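Local structure of endoglucanase FnCel5A (Fervidobacterium nodosum, 3NCO) at residues Ser185-Leu190 and Phe242-Glu247; Asn101-Glu106 and Ile141-Ala146; Lys51-Asp56 and Trp309-Thr314. The protein probably hydrolyses internal beta-1,4-glucosidic bonds of cellulose, as a family 5 glycoside hydrolase built on a (beta/alpha)8 barrel. One frame throughout, in Å; residues are numbered along the deposited sequence.

Contact 1 (Ser185-Leu190 and Phe242-Glu247); sequences SYVREL and FKYVSE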
# COMPACT_ATOMS: atom_id res chain seq x y z
N SER A 185 -13.69 2.94 7.20
CA SER A 185 -15.00 3.55 7.34
C SER A 185 -15.18 4.75 6.43
O SER A 185 -16.33 5.24 6.28
CB SER A 185 -15.25 3.98 8.78
OG SER A 185 -14.36 5.00 9.15
N TYR A 186 -14.10 5.25 5.85
CA TYR A 186 -14.20 6.43 5.00
C TYR A 186 -14.38 6.07 3.53
O TYR A 186 -14.34 6.92 2.66
CB TYR A 186 -12.96 7.32 5.22
CG TYR A 186 -12.91 7.96 6.57
CD1 TYR A 186 -13.40 9.25 6.75
CD2 TYR A 186 -12.36 7.28 7.66
CE1 TYR A 186 -13.38 9.84 8.00
CE2 TYR A 186 -12.33 7.89 8.94
CZ TYR A 186 -12.83 9.17 9.07
OH TYR A 186 -12.80 9.79 10.30
N VAL A 187 -14.58 4.79 3.25
CA VAL A 187 -14.76 4.34 1.88
C VAL A 187 -15.91 5.11 1.18
O VAL A 187 -15.81 5.48 0.01
CB VAL A 187 -14.90 2.78 1.84
CG1 VAL A 187 -16.32 2.32 2.20
CG2 VAL A 187 -14.47 2.27 0.52
N ARG A 188 -16.98 5.45 1.92
CA ARG A 188 -18.12 6.09 1.33
C ARG A 188 -17.84 7.53 0.93
O ARG A 188 -18.66 8.16 0.27
CB ARG A 188 -19.30 6.07 2.31
CG ARG A 188 -18.98 6.76 3.69
CD ARG A 188 -20.20 6.63 4.63
NE ARG A 188 -20.21 7.48 5.84
CZ ARG A 188 -19.70 7.18 7.05
NH1 ARG A 188 -19.85 8.09 8.03
NH2 ARG A 188 -19.02 6.03 7.32
N GLU A 189 -16.70 8.09 1.37
CA GLU A 189 -16.40 9.49 1.04
C GLU A 189 -15.70 9.55 -0.29
O GLU A 189 -15.55 10.60 -0.84
CB GLU A 189 -15.47 10.13 2.10
CG GLU A 189 -15.94 9.97 3.54
CD GLU A 189 -17.16 10.78 3.90
OE1 GLU A 189 -17.57 11.66 3.10
OE2 GLU A 189 -17.71 10.52 4.99
N LEU A 190 -15.23 8.41 -0.79
CA LEU A 190 -14.45 8.41 -2.04
C LEU A 190 -15.39 8.51 -3.23
O LEU A 190 -16.35 7.73 -3.33
CB LEU A 190 -13.64 7.11 -2.12
CG LEU A 190 -12.68 6.90 -3.27
CD1 LEU A 190 -11.64 8.03 -3.37
CD2 LEU A 190 -12.00 5.50 -3.14
N PHE A 242 -15.09 -5.22 7.08
CA PHE A 242 -14.76 -5.60 5.69
C PHE A 242 -16.03 -5.76 4.85
O PHE A 242 -16.04 -5.41 3.65
CB PHE A 242 -13.97 -6.91 5.66
CG PHE A 242 -12.51 -6.76 5.98
CD1 PHE A 242 -12.08 -5.96 7.05
CD2 PHE A 242 -11.56 -7.34 5.16
CE1 PHE A 242 -10.68 -5.80 7.30
CE2 PHE A 242 -10.20 -7.17 5.40
CZ PHE A 242 -9.77 -6.44 6.49
N LYS A 243 -17.10 -6.25 5.49
CA LYS A 243 -18.43 -6.28 4.80
C LYS A 243 -18.89 -4.88 4.34
O LYS A 243 -19.44 -4.68 3.24
CB LYS A 243 -19.46 -6.96 5.68
CG LYS A 243 -20.86 -7.08 5.02
CD LYS A 243 -21.83 -7.83 5.94
CE LYS A 243 -22.44 -6.85 6.91
NZ LYS A 243 -23.93 -6.96 6.89
N TYR A 244 -18.68 -3.88 5.20
CA TYR A 244 -19.00 -2.53 4.82
C TYR A 244 -18.24 -2.13 3.56
O TYR A 244 -18.83 -1.54 2.64
CB TYR A 244 -18.66 -1.60 5.99
CG TYR A 244 -18.96 -0.14 5.78
CD1 TYR A 244 -20.26 0.32 5.82
CD2 TYR A 244 -17.92 0.79 5.63
CE1 TYR A 244 -20.55 1.66 5.66
CE2 TYR A 244 -18.22 2.19 5.44
CZ TYR A 244 -19.56 2.57 5.48
OH TYR A 244 -19.94 3.89 5.34
N VAL A 245 -16.94 -2.45 3.49
CA VAL A 245 -16.16 -2.08 2.27
C VAL A 245 -16.64 -2.89 1.05
O VAL A 245 -16.74 -2.32 -0.05
CB VAL A 245 -14.66 -2.30 2.49
CG1 VAL A 245 -13.81 -1.98 1.20
CG2 VAL A 245 -14.18 -1.40 3.72
N SER A 246 -16.89 -4.17 1.26
CA SER A 246 -17.36 -5.02 0.20
C SER A 246 -18.69 -4.56 -0.35
O SER A 246 -18.87 -4.46 -1.57
CB SER A 246 -17.47 -6.47 0.74
OG SER A 246 -18.19 -7.26 -0.17
N GLU A 247 -19.65 -4.23 0.52
CA GLU A 247 -20.92 -3.73 -0.03
C GLU A 247 -20.74 -2.44 -0.85
O GLU A 247 -21.35 -2.26 -1.94
CB GLU A 247 -21.95 -3.53 1.11
CG GLU A 247 -22.30 -4.84 1.85
CD GLU A 247 -23.22 -4.64 3.07
OE1 GLU A 247 -23.34 -3.48 3.57
OE2 GLU A 247 -23.81 -5.64 3.55
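The Y244 ring reaches across to the short 3-10 segment, where S185 O lies near the ring plane at one edge, 3.7 Å from Y244 CE2. V187 CG1 comes in obliquely, 3.8 Å from CE2 of Y244. At the far end of the phenol the R188 guanidinium stands almost upright against the ring, the two planes 81° apart, and presents its own edge to the hydroxyl. R188 NH2 donates to Y244 OH over 3.1 Å with a bent N-H...O angle of 142°; because the hydroxyl sits too near a neighbour in the model, the fine detail of this bond is uncertain. A tyrosine suits the place: its ring gives the valine an apolar flank, while its hydroxyl reaches the arginine, at the partly exposed side of the contact. The arginine suits it too, since its chain, extended from CG to NE, carries the guanidinium alongside the end of the phenol, where NH2 can meet the hydroxyl.

Y244 CG lies opposite its own backbone N (chi1 -179°), which carries the ring outward from the helix to the 3-10 turn. Next to this, V187 CG2 approaches V245 CG1 at 4.4 Å, a looser meeting of two branched side chains, both buried. V187 also rests on W248 of helix 232-252, about a turn beyond V245, and L190 packs on that tryptophan as well as on W154 and Y158 of helix 151-168.

In this family 5 barrel no long helix lies between strands 174-177 and 198-204; here the 3-10 segment packs on helix 232-252, which follows the latter strand, as part of the outer layer of a (beta/alpha)8 fold.

Contact 2 (Asn101-Glu106 and Ile141-Ala146); sequences NCHHFE and IFNEPA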
# COMPACT_ATOMS: atom_id res chain seq x y z
N ASN A 101 4.11 3.62 -5.60
CA ASN A 101 3.14 4.62 -5.10
C ASN A 101 3.94 5.95 -4.97
O ASN A 101 5.13 6.02 -5.26
CB ASN A 101 2.40 4.17 -3.77
CG ASN A 101 3.25 4.34 -2.49
OD1 ASN A 101 4.41 4.83 -2.54
ND2 ASN A 101 2.70 3.90 -1.32
N CYS A 102 3.26 7.00 -4.50
CA CYS A 102 3.97 8.09 -3.84
C CYS A 102 3.50 8.10 -2.38
O CYS A 102 2.31 7.90 -2.10
CB CYS A 102 3.60 9.38 -4.54
SG CYS A 102 4.49 10.88 -3.95
N HIS A 103 4.42 8.37 -1.46
CA HIS A 103 4.25 8.09 -0.04
C HIS A 103 4.98 9.19 0.74
O HIS A 103 6.01 9.77 0.29
CB HIS A 103 4.92 6.75 0.24
CG HIS A 103 4.33 5.92 1.34
ND1 HIS A 103 4.55 6.11 2.69
CD2 HIS A 103 3.63 4.77 1.25
CE1 HIS A 103 4.02 5.09 3.38
NE2 HIS A 103 3.43 4.29 2.53
N HIS A 104 4.40 9.55 1.88
CA HIS A 104 5.07 10.50 2.77
C HIS A 104 5.41 11.84 2.09
O HIS A 104 6.53 12.28 2.14
CB HIS A 104 6.34 9.86 3.38
CG HIS A 104 6.78 10.50 4.65
ND1 HIS A 104 6.85 9.82 5.86
CD2 HIS A 104 7.15 11.78 4.91
CE1 HIS A 104 7.26 10.65 6.81
NE2 HIS A 104 7.43 11.85 6.27
N PHE A 105 4.41 12.47 1.50
CA PHE A 105 4.56 13.83 0.97
C PHE A 105 3.99 14.83 2.02
O PHE A 105 2.84 15.22 1.94
CB PHE A 105 3.82 13.89 -0.36
CG PHE A 105 4.14 15.08 -1.22
CD1 PHE A 105 3.74 15.07 -2.58
CD2 PHE A 105 4.82 16.22 -0.72
CE1 PHE A 105 4.00 16.19 -3.40
CE2 PHE A 105 5.10 17.31 -1.54
CZ PHE A 105 4.69 17.29 -2.90
N GLU A 106 4.82 15.21 3.02
CA GLU A 106 4.34 15.97 4.18
C GLU A 106 3.67 17.28 3.77
O GLU A 106 2.61 17.64 4.32
CB GLU A 106 5.47 16.22 5.21
CG GLU A 106 5.89 14.95 6.02
CD GLU A 106 7.10 15.17 7.03
OE1 GLU A 106 7.34 16.32 7.51
OE2 GLU A 106 7.83 14.18 7.33
N ILE A 141 -1.52 6.36 -6.94
CA ILE A 141 -1.31 7.81 -6.92
C ILE A 141 -0.75 8.38 -5.62
O ILE A 141 0.26 9.10 -5.63
CB ILE A 141 -2.61 8.54 -7.25
CG1 ILE A 141 -2.90 8.26 -8.73
CG2 ILE A 141 -2.43 10.09 -7.13
CD1 ILE A 141 -4.33 8.68 -9.16
N PHE A 142 -1.38 8.01 -4.50
CA PHE A 142 -0.92 8.53 -3.20
C PHE A 142 -1.32 7.63 -2.05
O PHE A 142 -2.44 7.12 -2.00
CB PHE A 142 -1.36 9.98 -2.97
CG PHE A 142 -0.65 10.65 -1.84
CD1 PHE A 142 0.75 10.84 -1.86
CD2 PHE A 142 -1.37 11.03 -0.71
CE1 PHE A 142 1.41 11.42 -0.76
CE2 PHE A 142 -0.74 11.65 0.37
CZ PHE A 142 0.64 11.85 0.35
N ASN A 143 -0.41 7.48 -1.09
CA ASN A 143 -0.66 6.70 0.11
C ASN A 143 -1.41 7.51 1.15
O ASN A 143 -0.98 8.58 1.56
CB ASN A 143 0.70 6.32 0.69
CG ASN A 143 0.60 5.54 1.97
OD1 ASN A 143 0.99 6.04 3.05
ND2 ASN A 143 0.06 4.41 1.88
N GLU A 144 -2.55 6.96 1.60
CA GLU A 144 -3.24 7.57 2.77
C GLU A 144 -3.43 9.10 2.69
O GLU A 144 -2.81 9.85 3.42
CB GLU A 144 -2.48 7.21 4.05
CG GLU A 144 -2.60 5.74 4.34
CD GLU A 144 -1.96 5.32 5.62
OE1 GLU A 144 -1.34 6.17 6.30
OE2 GLU A 144 -2.00 4.14 5.97
N PRO A 145 -4.31 9.55 1.79
CA PRO A 145 -4.68 10.93 1.87
C PRO A 145 -5.18 11.19 3.26
O PRO A 145 -5.76 10.26 3.87
CB PRO A 145 -5.88 11.01 0.92
CG PRO A 145 -5.55 10.03 -0.13
CD PRO A 145 -5.10 8.84 0.75
N ALA A 146 -4.91 12.38 3.79
CA ALA A 146 -5.34 12.74 5.18
C ALA A 146 -5.06 14.17 5.50
O ALA A 146 -4.59 14.91 4.66
CB ALA A 146 -4.64 11.87 6.21
O HOH W 1 1.79 8.96 2.82
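N143 opens the Asn-Glu-Pro tripeptide N143-E144-P145, a signature of clan A glycoside hydrolases, and meets C102 and H103 at the end of the adjacent barrel strand. The backbone N of N143 donates to C102 O at 2.9 Å, so the neighbouring strand ends stay joined as they pass into loops. Its side chain, with CG anti to the backbone N (chi1 178°), lies flat over H103: amide and imidazole planes are only 9° apart, and N143 OD1 stands over one ring face, 3.0 Å from H103 NE2, at an angle unsuited to a hydrogen bond. A flat histidine matches the flat amide. A water donates to N143 OD1 at 3.0 Å and accepts from H104 N at 2.8 Å, tying the two loops together, while N143 ND2 makes a weak hydrogen bond to E260.

With H103 reduced to an alanine, the N143 amide would lose the flat ring stacked on it and is likely to turn more freely about its side-chain bonds.

On the apolar side of the contact, the F142 ring meets F105 and C102: F142 CE1 lies 3.5 Å from F105 CB, and F142 CD1 lies 4.2 Å from C102 CB. E144 turns to H203 through OE2. In clan A relatives the counterpart of E144 is the acid/base and that of E260 the nucleophile, so these residues probably play the same parts here, and the contact is consistent with the catalytic end of a family 5 barrel.

Contact 3 (Lys51-Asp56 and Trp309-Thr314); sequences KERGFD and WIEPLT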
# COMPACT_ATOMS: atom_id res chain seq x y z
N LYS A 51 9.59 -13.86 -3.54
CA LYS A 51 8.90 -14.72 -4.52
C LYS A 51 9.01 -16.16 -4.07
O LYS A 51 8.00 -16.87 -4.08
CB LYS A 51 9.51 -14.55 -5.91
CG LYS A 51 8.85 -15.48 -7.03
CD LYS A 51 7.41 -15.08 -7.31
CE LYS A 51 6.75 -15.97 -8.41
NZ LYS A 51 5.43 -15.38 -8.78
N GLU A 52 10.22 -16.60 -3.64
CA GLU A 52 10.39 -18.01 -3.22
C GLU A 52 9.43 -18.39 -2.11
O GLU A 52 8.97 -19.56 -2.02
CB GLU A 52 11.82 -18.34 -2.71
CG GLU A 52 12.92 -18.02 -3.66
CD GLU A 52 14.34 -18.27 -3.08
OE1 GLU A 52 15.01 -19.20 -3.62
OE2 GLU A 52 14.81 -17.53 -2.14
N ARG A 53 9.17 -17.44 -1.21
CA ARG A 53 8.28 -17.74 -0.07
C ARG A 53 6.84 -17.93 -0.51
O ARG A 53 6.05 -18.61 0.19
CB ARG A 53 8.41 -16.68 1.03
CG ARG A 53 7.56 -16.94 2.27
CD ARG A 53 7.93 -18.30 2.95
NE ARG A 53 7.13 -18.58 4.15
CZ ARG A 53 5.90 -19.11 4.11
NH1 ARG A 53 5.35 -19.44 2.94
NH2 ARG A 53 5.22 -19.32 5.24
N GLY A 54 6.50 -17.35 -1.67
CA GLY A 54 5.21 -17.60 -2.30
C GLY A 54 4.30 -16.38 -2.39
O GLY A 54 3.15 -16.51 -2.78
N PHE A 55 4.82 -15.18 -2.05
CA PHE A 55 4.06 -13.94 -2.29
C PHE A 55 3.88 -13.72 -3.80
O PHE A 55 4.74 -14.17 -4.58
CB PHE A 55 4.78 -12.74 -1.65
CG PHE A 55 4.75 -12.79 -0.14
CD1 PHE A 55 3.62 -12.38 0.55
CD2 PHE A 55 5.84 -13.28 0.58
CE1 PHE A 55 3.56 -12.42 1.95
CE2 PHE A 55 5.79 -13.40 1.97
CZ PHE A 55 4.65 -12.93 2.67
N ASP A 56 2.77 -13.06 -4.18
CA ASP A 56 2.52 -12.77 -5.59
C ASP A 56 2.99 -11.39 -6.03
O ASP A 56 3.19 -11.17 -7.22
CB ASP A 56 1.02 -12.87 -5.90
CG ASP A 56 0.43 -14.21 -5.51
OD1 ASP A 56 0.85 -15.25 -6.07
OD2 ASP A 56 -0.44 -14.20 -4.61
N TRP A 309 12.31 -16.36 7.62
CA TRP A 309 10.97 -15.85 7.93
C TRP A 309 10.52 -16.18 9.36
O TRP A 309 10.81 -17.27 9.87
CB TRP A 309 9.96 -16.44 6.95
CG TRP A 309 10.23 -16.04 5.52
CD1 TRP A 309 10.98 -16.73 4.59
CD2 TRP A 309 9.75 -14.87 4.86
NE1 TRP A 309 10.99 -16.03 3.40
CE2 TRP A 309 10.24 -14.89 3.54
CE3 TRP A 309 8.94 -13.80 5.26
CZ2 TRP A 309 9.96 -13.88 2.61
CZ3 TRP A 309 8.68 -12.78 4.35
CH2 TRP A 309 9.16 -12.84 3.03
N ILE A 310 9.87 -15.22 10.01
CA ILE A 310 9.28 -15.41 11.31
C ILE A 310 8.02 -16.23 11.09
O ILE A 310 7.16 -15.88 10.28
CB ILE A 310 8.94 -14.05 11.98
CG1 ILE A 310 10.23 -13.24 12.16
CG2 ILE A 310 8.22 -14.24 13.34
CD1 ILE A 310 9.98 -11.74 12.28
N GLU A 311 7.96 -17.37 11.78
CA GLU A 311 6.85 -18.30 11.63
C GLU A 311 6.26 -18.59 13.01
O GLU A 311 7.00 -18.68 13.99
CB GLU A 311 7.34 -19.63 11.03
CG GLU A 311 7.76 -19.56 9.57
CD GLU A 311 6.62 -19.26 8.59
OE1 GLU A 311 5.45 -19.21 9.02
OE2 GLU A 311 6.91 -19.08 7.39
N PRO A 312 4.94 -18.82 13.06
CA PRO A 312 3.98 -18.83 11.95
C PRO A 312 3.39 -17.49 11.51
O PRO A 312 2.44 -17.47 10.71
CB PRO A 312 2.86 -19.74 12.48
CG PRO A 312 2.86 -19.47 13.96
CD PRO A 312 4.29 -19.19 14.34
N LEU A 313 3.95 -16.37 11.99
CA LEU A 313 3.44 -15.07 11.55
C LEU A 313 3.39 -14.97 10.02
O LEU A 313 2.40 -14.44 9.48
CB LEU A 313 4.25 -13.90 12.11
CG LEU A 313 3.66 -12.50 11.83
CD1 LEU A 313 2.29 -12.37 12.47
CD2 LEU A 313 4.64 -11.46 12.38
N THR A 314 4.45 -15.43 9.35
CA THR A 314 4.50 -15.30 7.87
C THR A 314 3.39 -16.09 7.24
O THR A 314 2.71 -15.62 6.32
CB THR A 314 5.90 -15.67 7.31
OG1 THR A 314 6.86 -14.75 7.85
CG2 THR A 314 5.93 -15.61 5.78
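R53 lays its aliphatic chain over one face of the W309 indole and sends its charged end on to E311. R53 CG stands 3.8 Å from the centroid of the five-membered ring of W309, a CH-pi contact, and the guanidinium lies beyond, its plane 84° from that of the indole; any cation-pi attraction is at most weak at that range. A long side chain with methylenes below and a charge at the tip suits just such a place. The chain leaves opposite the backbone N (chi1 -178°) and bends at its second torsion, which brings the methylenes over the indole. R53 NH2 then binds E311 OE2 at 2.7 Å, meeting the oxygen on its syn side near the carboxylate plane, and R53 NE adds a weak bond to E311 OE2 at 3.3 Å. T314 CG2 fills in beside the guanidinium, 3.6 Å from R53 NE.

Next to the arginine, F55 CE2 touches W309 CH2 at 3.6 Å, the two rings inclined obliquely at 38°. Both rings also pack on L301, and Y302 meets W309 edge-to-face.

Further out, other bonds position the threonine and the glutamate. T314 OG1 donates to I310 O at 2.7 Å, an oxygen that also accepts from T314 N, so the threonine turns its methyl to R53. E311 OE1 binds T315 OG1. G54, with its positive phi, ends helix 44-53 in a Schellman motif and lets the chain turn from R53 to F55.

R53 NH1 forms a second salt bridge, to the C-terminal carboxylate of K320. One arginine thus serves two carboxylates while its stem lies on an indole, so charge pairing and apolar packing together join the chain's last helix to the end of helix 44-53; the shared positive charge probably steadies both anions.

Overall arrangement
The three contacts mark separate regions of one (beta/alpha)8 barrel. Contact 2 joins the ends of neighbouring strands 97-101 and 137-140, about 10 Å from the centre of the chain, whereas contacts 1 and 3 lie further out, at about 17 and 18 Å, among peripheral helices and loops. The centres of contacts 1 and 2 are about 20 Å apart, and none touch. Along the chain, contact 2 closes before contact 1 opens, and contact 3 spans both, bringing helix 313-318 back to helix 44-53. Contacts 2 and 3, about 27 Å apart between centres, lie on opposite sides of the chain's centre, so the probable active-site region is well separated from the junction of early and late parts.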